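Local coordinates for protein alcohol dehydrogenase (Thermus thermophilus, PDB 2EIH) that probably works as a zinc-containing, NAD-dependent alcohol dehydrogenase, passing hydride between an alcohol and the nicotinamide cofactor, at residues A36-H41 with G62-G67; G119-Y124 with V338-G343. One frame throughout, in Å; residues are numbered along the deposited sequence.

Contact 1 (36-41 with 62-67) and contact 2 (119-124 with 338-343) lie with their centres about 6 Å apart in the GroES-like part of the medium-chain dehydrogenase fold. Strand 29-38 runs between strands 64-72 and 337-341, and the two contacts meet along it, where Ala-37 O lies 2.7 Å from Leu-340 N, a probable hydrogen bond, and again where Thr-120 OG1 reaches Asp-64 O. Contact 1 is fully buried and held by antiparallel backbone bonds, with Asp-64 and Ser-66 hydrogen-bonded to backbone atoms of helices 148-161 and 141-146. Contact 2 reaches from a buried tyrosine to partly exposed Glu-123 and Val-342, the latter next to the C-terminal residue; no hydrogen bond crosses it.

Contact 1 (A36-H41 with G62-G67); sequences AAALNH and GADGSG
Ala-36 and Ser-66 face each other where strands 29-38 and 64-72 run antiparallel in the GroES-like domain of this medium-chain dehydrogenase, the short axes 4.5 Å apart at closest approach and 164° between chain directions. The pairing is firmest at these two residues, a hydrogen-bonded pair. Ser-66 N donates to Ala-36 O at 3.0 Å, lying in the carbonyl plane, while the return bond from Ala-36 N to Ser-66 O is weak. Toward Ala-38 the bonding is poorer: Ala-38 N reaches Asp-64 O at 3.3 Å, but from well above the carbonyl plane. The same Asp-64 O also accepts from the hydroxyl of Thr-120. At Gly-65, CA comes within 3.2 Å of Ala-36 O in a CA-H...O contact. Beyond the paired residues the chains spread apart, and a water lies between them, accepting from Ala-63 N and probably donating to Ala-38 O.

The side chains of Ala-36, Ala-38, Asp-64 and Ser-66 share one face of the sheet, where helices 141-146 and 148-161 pack. Ala-38 CB lies 3.4 Å from Asp-64 CB, a tight contact. From there the Asp-64 carboxylate extends toward Asn-40, whose amide plane is turned 50° from it; OD2 of Asp-64 accepts a hydrogen bond from Leu-149 N, tying the strand to helix 148-161. At the other end of the face, Ser-66 holds OG between its own backbone N and carbonyl carbon (chi1 62°). There Ser-66 OG hydrogen-bonds to Phe-141 O, and the same oxygen lies 3.8 Å from Ala-36 CB.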
loop_
_atom_site.group_PDB
_atom_site.type_symbol
_atom_site.label_atom_id
_atom_site.label_comp_id
_atom_site.label_asym_id
_atom_site.label_seq_id
_atom_site.Cartn_x
_atom_site.Cartn_y
_atom_site.Cartn_z
ATOM N N ALA A 36 -27.268 5.125 27.415
ATOM C CA ALA A 36 -27.794 4.204 26.440
ATOM C C ALA A 36 -26.788 3.102 26.157
ATOM O O ALA A 36 -25.577 3.336 26.141
ATOM C CB ALA A 36 -28.128 4.952 25.149
ATOM N N ALA A 37 -27.292 1.891 25.966
ATOM C CA ALA A 37 -26.448 0.755 25.636
ATOM C C ALA A 37 -27.069 0.177 24.381
ATOM O O ALA A 37 -28.264 -0.140 24.354
ATOM C CB ALA A 37 -26.464 -0.268 26.749
ATOM N N ALA A 38 -26.262 0.068 23.336
ATOM C CA ALA A 38 -26.738 -0.468 22.076
ATOM C C ALA A 38 -26.545 -1.967 22.091
ATOM O O ALA A 38 -25.569 -2.470 22.643
ATOM C CB ALA A 38 -25.969 0.151 20.909
ATOM N N LEU A 39 -27.487 -2.673 21.476
ATOM C CA LEU A 39 -27.467 -4.129 21.409
ATOM C C LEU A 39 -26.745 -4.657 20.177
ATOM O O LEU A 39 -26.975 -4.188 19.069
ATOM C CB LEU A 39 -28.900 -4.662 21.402
ATOM C CG LEU A 39 -29.639 -4.965 22.706
ATOM C CD1 LEU A 39 -29.608 -3.798 23.670
ATOM C CD2 LEU A 39 -31.085 -5.345 22.353
ATOM N N ASN A 40 -25.878 -5.645 20.372
ATOM C CA ASN A 40 -25.148 -6.267 19.266
ATOM C C ASN A 40 -25.371 -7.784 19.239
ATOM O O ASN A 40 -25.674 -8.392 20.263
ATOM C CB ASN A 40 -23.660 -5.935 19.372
ATOM C CG ASN A 40 -23.362 -4.525 18.941
ATOM O OD1 ASN A 40 -23.089 -3.650 19.758
ATOM N ND2 ASN A 40 -23.424 -4.293 17.641
ATOM N N HIS A 41 -25.223 -8.395 18.070
ATOM C CA HIS A 41 -25.445 -9.831 17.956
ATOM C C HIS A 41 -24.494 -10.618 18.853
ATOM O O HIS A 41 -24.772 -11.761 19.244
ATOM C CB HIS A 41 -25.325 -10.270 16.493
ATOM C CG HIS A 41 -26.443 -9.772 15.629
ATOM N ND1 HIS A 41 -27.728 -10.262 15.719
ATOM C CD2 HIS A 41 -26.478 -8.796 14.692
ATOM C CE1 HIS A 41 -28.508 -9.608 14.879
ATOM N NE2 HIS A 41 -27.775 -8.710 14.242
ATOM N N GLY A 62 -23.137 -6.121 26.945
ATOM C CA GLY A 62 -23.027 -4.744 26.488
ATOM C C GLY A 62 -21.661 -4.255 26.036
ATOM O O GLY A 62 -20.762 -4.030 26.855
ATOM N N ALA A 63 -21.501 -4.075 24.728
ATOM C CA ALA A 63 -20.239 -3.584 24.192
ATOM C C ALA A 63 -20.375 -2.099 23.843
ATOM O O ALA A 63 -19.486 -1.296 24.128
ATOM C CB ALA A 63 -19.830 -4.400 22.955
ATOM N N ASP A 64 -21.500 -1.737 23.238
ATOM C CA ASP A 64 -21.757 -0.353 22.860
ATOM C C ASP A 64 -22.416 0.441 23.980
ATOM O O ASP A 64 -23.299 -0.058 24.682
ATOM C CB ASP A 64 -22.668 -0.306 21.647
ATOM C CG ASP A 64 -21.905 -0.166 20.371
ATOM O OD1 ASP A 64 -22.404 -0.659 19.339
ATOM O OD2 ASP A 64 -20.813 0.454 20.403
ATOM N N GLY A 65 -22.004 1.692 24.132
ATOM C CA GLY A 65 -22.594 2.516 25.158
ATOM C C GLY A 65 -22.192 3.969 25.064
ATOM O O GLY A 65 -21.161 4.324 24.488
ATOM N N SER A 66 -23.031 4.827 25.622
ATOM C CA SER A 66 -22.736 6.249 25.647
ATOM C C SER A 66 -23.184 6.739 26.997
ATOM O O SER A 66 -24.021 6.118 27.632
ATOM C CB SER A 66 -23.472 6.995 24.527
ATOM O OG SER A 66 -24.865 6.885 24.669
ATOM N N GLY A 67 -22.619 7.847 27.444
ATOM C CA GLY A 67 -23.012 8.363 28.728
ATOM C C GLY A 67 -22.215 9.586 29.102
ATOM O O GLY A 67 -21.638 10.263 28.246
HETATM O O HOH W 1 -23.446 -4.505 22.781
#

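Contact 2 (G119-Y124 with V338-G343); sequences GTYAEY and VVLQVG
Val-342 leans with both methyls against the loop 119-124, just past the end of strand 337-341, a C-terminal strand that joins the GroES-like sheet of this medium-chain dehydrogenase fold beside strand 29-38. Val-342 CB points toward the loop and lies 4.1 Å from Ala-122 O. Beyond it the side chain forks. With CG1 anti to the backbone N (chi1 -180°), that branch does most of the touching: it sits 3.3 Å from Ala-122 O and 3.5 Å from Glu-123 CA, and it also lies alongside the CB and CG of Glu-123. The other branch, CG2, turns inward past Ala-122 O toward Thr-120 O, 4.2 Å away. Glu-123 thus offers valine its aliphatic stem, while its carboxylate goes to a different partner, OE1 accepting from Arg-2 N.

Two residues earlier, on the strand itself, Leu-340 meets Tyr-121. The phenol OH hydrogen-bonds to Asp-43 and His-326, which restrains the far end of the ring. Leu-340 CD2 stands over the middle of one face of the Tyr-121 ring in a CH-pi contact, 4.1 Å from the centroid and 6° off the ring normal.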
loop_
_atom_site.group_PDB
_atom_site.type_symbol
_atom_site.label_atom_id
_atom_site.label_comp_id
_atom_site.label_asym_id
_atom_site.label_seq_id
_atom_site.Cartn_x
_atom_site.Cartn_y
_atom_site.Cartn_z
ATOM N N GLY A 119 -20.300 -5.410 30.798
ATOM C CA GLY A 119 -20.483 -4.386 29.784
ATOM C C GLY A 119 -21.355 -3.189 30.102
ATOM O O GLY A 119 -21.387 -2.697 31.231
ATOM N N THR A 120 -22.088 -2.736 29.090
ATOM C CA THR A 120 -22.936 -1.563 29.220
ATOM C C THR A 120 -24.389 -1.727 29.656
ATOM O O THR A 120 -25.106 -0.743 29.723
ATOM C CB THR A 120 -22.890 -0.737 27.902
ATOM O OG1 THR A 120 -23.316 -1.550 26.797
ATOM C CG2 THR A 120 -21.467 -0.247 27.649
ATOM N N TYR A 121 -24.830 -2.945 29.956
ATOM C CA TYR A 121 -26.214 -3.152 30.401
ATOM C C TYR A 121 -26.387 -2.772 31.878
ATOM O O TYR A 121 -27.043 -3.492 32.638
ATOM C CB TYR A 121 -26.626 -4.609 30.270
ATOM C CG TYR A 121 -26.914 -5.107 28.862
ATOM C CD1 TYR A 121 -26.181 -4.663 27.758
ATOM C CD2 TYR A 121 -27.827 -6.135 28.666
ATOM C CE1 TYR A 121 -26.350 -5.249 26.500
ATOM C CE2 TYR A 121 -28.011 -6.727 27.427
ATOM C CZ TYR A 121 -27.267 -6.291 26.350
ATOM O OH TYR A 121 -27.411 -6.922 25.146
ATOM N N ALA A 122 -25.800 -1.650 32.286
ATOM C CA ALA A 122 -25.899 -1.166 33.660
ATOM C C ALA A 122 -25.851 0.356 33.682
ATOM O O ALA A 122 -25.656 0.988 32.653
ATOM C CB ALA A 122 -24.762 -1.738 34.489
ATOM N N GLU A 123 -26.021 0.926 34.866
ATOM C CA GLU A 123 -25.990 2.366 35.039
ATOM C C GLU A 123 -24.564 2.903 35.087
ATOM O O GLU A 123 -24.353 4.096 34.966
ATOM C CB GLU A 123 -26.733 2.767 36.328
ATOM C CG GLU A 123 -28.225 2.436 36.349
ATOM C CD GLU A 123 -28.870 2.727 37.692
ATOM O OE1 GLU A 123 -28.348 2.251 38.725
ATOM O OE2 GLU A 123 -29.910 3.425 37.726
ATOM N N TYR A 124 -23.590 2.024 35.289
ATOM C CA TYR A 124 -22.197 2.444 35.351
ATOM C C TYR A 124 -21.266 1.389 34.792
ATOM O O TYR A 124 -21.554 0.197 34.839
ATOM C CB TYR A 124 -21.769 2.740 36.794
ATOM C CG TYR A 124 -22.580 3.802 37.473
ATOM C CD1 TYR A 124 -23.783 3.490 38.116
ATOM C CD2 TYR A 124 -22.155 5.133 37.465
ATOM C CE1 TYR A 124 -24.542 4.487 38.726
ATOM C CE2 TYR A 124 -22.914 6.127 38.070
ATOM C CZ TYR A 124 -24.102 5.795 38.701
ATOM O OH TYR A 124 -24.847 6.783 39.306
ATOM N N VAL A 338 -30.902 -1.460 17.884
ATOM C CA VAL A 338 -31.826 -1.627 18.998
ATOM C C VAL A 338 -31.015 -1.071 20.159
ATOM O O VAL A 338 -29.959 -1.606 20.500
ATOM C CB VAL A 338 -32.167 -3.116 19.260
ATOM C CG1 VAL A 338 -33.037 -3.251 20.497
ATOM C CG2 VAL A 338 -32.884 -3.688 18.059
ATOM N N VAL A 339 -31.499 0.022 20.742
ATOM C CA VAL A 339 -30.813 0.676 21.836
ATOM C C VAL A 339 -31.581 0.702 23.133
ATOM O O VAL A 339 -32.746 1.097 23.183
ATOM C CB VAL A 339 -30.460 2.146 21.495
ATOM C CG1 VAL A 339 -29.635 2.748 22.629
ATOM C CG2 VAL A 339 -29.709 2.221 20.186
ATOM N N LEU A 340 -30.886 0.299 24.183
ATOM C CA LEU A 340 -31.424 0.280 25.530
ATOM C C LEU A 340 -31.149 1.637 26.160
ATOM O O LEU A 340 -30.065 2.200 26.007
ATOM C CB LEU A 340 -30.713 -0.801 26.346
ATOM C CG LEU A 340 -31.369 -2.167 26.572
ATOM C CD1 LEU A 340 -32.122 -2.636 25.333
ATOM C CD2 LEU A 340 -30.295 -3.162 26.987
ATOM N N GLN A 341 -32.146 2.155 26.862
ATOM C CA GLN A 341 -32.035 3.422 27.562
ATOM C C GLN A 341 -31.824 3.080 29.024
ATOM O O GLN A 341 -32.700 2.496 29.657
ATOM C CB GLN A 341 -33.314 4.236 27.399
ATOM C CG GLN A 341 -33.548 4.757 25.997
ATOM C CD GLN A 341 -34.946 5.313 25.838
ATOM O OE1 GLN A 341 -35.919 4.621 26.126
ATOM N NE2 GLN A 341 -35.059 6.551 25.356
ATOM N N VAL A 342 -30.660 3.443 29.551
ATOM C CA VAL A 342 -30.313 3.149 30.939
ATOM C C VAL A 342 -30.810 4.245 31.858
ATOM O O VAL A 342 -31.683 4.024 32.698
ATOM C CB VAL A 342 -28.797 3.045 31.110
ATOM C CG1 VAL A 342 -28.452 2.739 32.552
ATOM C CG2 VAL A 342 -28.254 1.980 30.181
ATOM N N GLY A 343 -30.231 5.430 31.700
ATOM C CA GLY A 343 -30.622 6.565 32.514
ATOM C C GLY A 343 -30.479 7.863 31.745
ATOM O O GLY A 343 -30.148 8.889 32.376
ATOM O OXT GLY A 343 -30.716 7.852 30.515
#